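Transcriptional repressor (Vibrio fischeri, PDB 3KV1) probably represses transcription as a DNA-binding regulator of the SorC family, with a domain thought to bind a sugar effector. Local coordinates at residues Val85-Gly90 / Gly190-Phe195. Residues are numbered along the deposited sequence; the frame is centred on the assembly and turned at random.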
loop_
_atom_site.group_PDB
_atom_site.type_symbol
_atom_site.label_atom_id
_atom_site.label_comp_id
_atom_site.label_asym_id
_atom_site.label_seq_id
_atom_site.Cartn_x
_atom_site.Cartn_y
_atom_site.Cartn_z
ATOM N N VAL A 85 0.234 -1.004 11.110
ATOM C CA VAL A 85 0.094 -2.103 10.159
ATOM C C VAL A 85 -1.357 -2.240 9.731
ATOM O O VAL A 85 -2.252 -2.351 10.590
ATOM C CB VAL A 85 0.523 -3.446 10.787
ATOM C CG1 VAL A 85 0.545 -4.527 9.711
ATOM C CG2 VAL A 85 1.907 -3.313 11.461
ATOM N N SER A 86 -1.615 -2.230 8.420
ATOM C CA SER A 86 -3.006 -2.401 7.948
ATOM C C SER A 86 -3.548 -3.759 8.305
ATOM O O SER A 86 -2.887 -4.783 8.059
ATOM C CB SER A 86 -3.050 -2.255 6.426
ATOM O OG SER A 86 -2.720 -0.938 6.060
ATOM N N ALA A 87 -4.764 -3.794 8.862
ATOM C CA ALA A 87 -5.396 -5.051 9.245
ATOM C C ALA A 87 -6.430 -5.481 8.233
ATOM O O ALA A 87 -7.109 -6.483 8.431
ATOM C CB ALA A 87 -6.090 -4.919 10.625
ATOM N N ILE A 88 -6.569 -4.705 7.171
ATOM C CA ILE A 88 -7.561 -4.981 6.136
ATOM C C ILE A 88 -6.979 -4.389 4.859
ATOM O O ILE A 88 -6.172 -3.460 4.926
ATOM C CB ILE A 88 -8.962 -4.423 6.498
ATOM C CG1 ILE A 88 -9.943 -4.701 5.363
ATOM C CG2 ILE A 88 -8.891 -2.890 6.764
ATOM C CD1 ILE A 88 -11.443 -4.420 5.729
ATOM N N GLY A 89 -7.326 -4.963 3.716
ATOM C CA GLY A 89 -6.764 -4.547 2.425
ATOM C C GLY A 89 -7.244 -3.175 1.971
ATOM O O GLY A 89 -8.049 -2.509 2.656
ATOM N N GLY A 90 -6.796 -2.757 0.790
ATOM C CA GLY A 90 -7.091 -1.419 0.311
ATOM C C GLY A 90 -8.326 -1.302 -0.549
ATOM O O GLY A 90 -8.808 -2.262 -1.108
ATOM N N GLY A 190 -13.597 -3.238 12.794
ATOM C CA GLY A 190 -12.441 -2.925 11.973
ATOM C C GLY A 190 -12.689 -2.957 10.471
ATOM O O GLY A 190 -11.783 -2.653 9.661
ATOM N N GLY A 191 -13.911 -3.303 10.090
ATOM C CA GLY A 191 -14.229 -3.570 8.693
ATOM C C GLY A 191 -14.050 -5.002 8.246
ATOM O O GLY A 191 -14.518 -5.407 7.164
ATOM N N PHE A 192 -13.389 -5.796 9.079
ATOM C CA PHE A 192 -12.906 -7.104 8.621
ATOM C C PHE A 192 -13.578 -8.322 9.224
ATOM O O PHE A 192 -13.341 -9.447 8.755
ATOM C CB PHE A 192 -11.376 -7.208 8.766
ATOM C CG PHE A 192 -10.853 -6.850 10.150
ATOM C CD1 PHE A 192 -11.033 -7.718 11.228
ATOM C CD2 PHE A 192 -10.156 -5.659 10.350
ATOM C CE1 PHE A 192 -10.538 -7.379 12.503
ATOM C CE2 PHE A 192 -9.626 -5.323 11.603
ATOM C CZ PHE A 192 -9.829 -6.192 12.680
ATOM N N ASP A 193 -14.369 -8.141 10.285
ATOM C CA ASP A 193 -15.136 -9.278 10.811
ATOM C C ASP A 193 -16.465 -8.808 11.399
ATOM O O ASP A 193 -16.658 -7.629 11.679
ATOM C CB ASP A 193 -14.346 -10.132 11.827
ATOM C CG ASP A 193 -14.695 -11.645 11.745
ATOM O OD1 ASP A 193 -15.735 -11.991 11.146
ATOM O OD2 ASP A 193 -13.918 -12.499 12.260
ATOM N N PHE A 194 -17.375 -9.751 11.546
ATOM C CA PHE A 194 -18.788 -9.437 11.740
ATOM C C PHE A 194 -19.314 -10.280 12.894
ATOM O O PHE A 194 -18.854 -11.414 13.106
ATOM C CB PHE A 194 -19.519 -9.780 10.426
ATOM C CG PHE A 194 -18.887 -9.120 9.229
ATOM C CD1 PHE A 194 -19.178 -7.799 8.933
ATOM C CD2 PHE A 194 -17.936 -9.786 8.462
ATOM C CE1 PHE A 194 -18.544 -7.139 7.863
ATOM C CE2 PHE A 194 -17.274 -9.147 7.393
ATOM C CZ PHE A 194 -17.581 -7.827 7.087
ATOM N N PHE A 195 -20.274 -9.748 13.634
ATOM C CA PHE A 195 -20.777 -10.460 14.806
ATOM C C PHE A 195 -22.295 -10.341 14.969
ATOM O O PHE A 195 -22.932 -9.443 14.393
ATOM C CB PHE A 195 -20.098 -9.894 16.042
ATOM C CG PHE A 195 -20.140 -8.396 16.113
ATOM C CD1 PHE A 195 -19.079 -7.627 15.611
ATOM C CD2 PHE A 195 -21.250 -7.746 16.654
ATOM C CE1 PHE A 195 -19.114 -6.250 15.655
ATOM C CE2 PHE A 195 -21.294 -6.355 16.702
ATOM C CZ PHE A 195 -20.211 -5.593 16.198
#
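I88 reaches across to the G190-F192 turn with its aliphatic chain, and no hydrogen bond links 85-90 to 190-195. Its CB lies at the edge of the F192 ring, near the ring plane. From there the two branches diverge. I88 CG2 comes to 4.1 Å of G190 O, while CG1, anti to the backbone N (chi1 178°), continues through an extended chi2 of 169° to CD1. I88 CD1 lies 3.5 Å from G191 O and 4.1 Å from F192 CB, so the methyl packs on the backbone of the turn by van der Waals contact. G190 and G191 both have positive phi, which suits glycine. A glycerol bound near G191, probably from the crystallisation liquor, may mark a pocket beside the turn.

A87 supplies the second apolar contact: A87 CB meets F192 CE2 obliquely at 3.7 Å, and A87 O is equally far from F192 CD2. A chi1 of 52° places F192 CG between the backbone N and carbonyl carbon, directing the ring to A87. Beyond it, F192 and D193 both face I189, a classic beta bulge in the hairpin of 185-189 and 193-196.

The contact thus joins the loop leaving the C-terminal end of parallel strand 83-86 to this antiparallel hairpin, deep in the putative sugar-binding domain, with I88 also packing on A100 of helix 100-111.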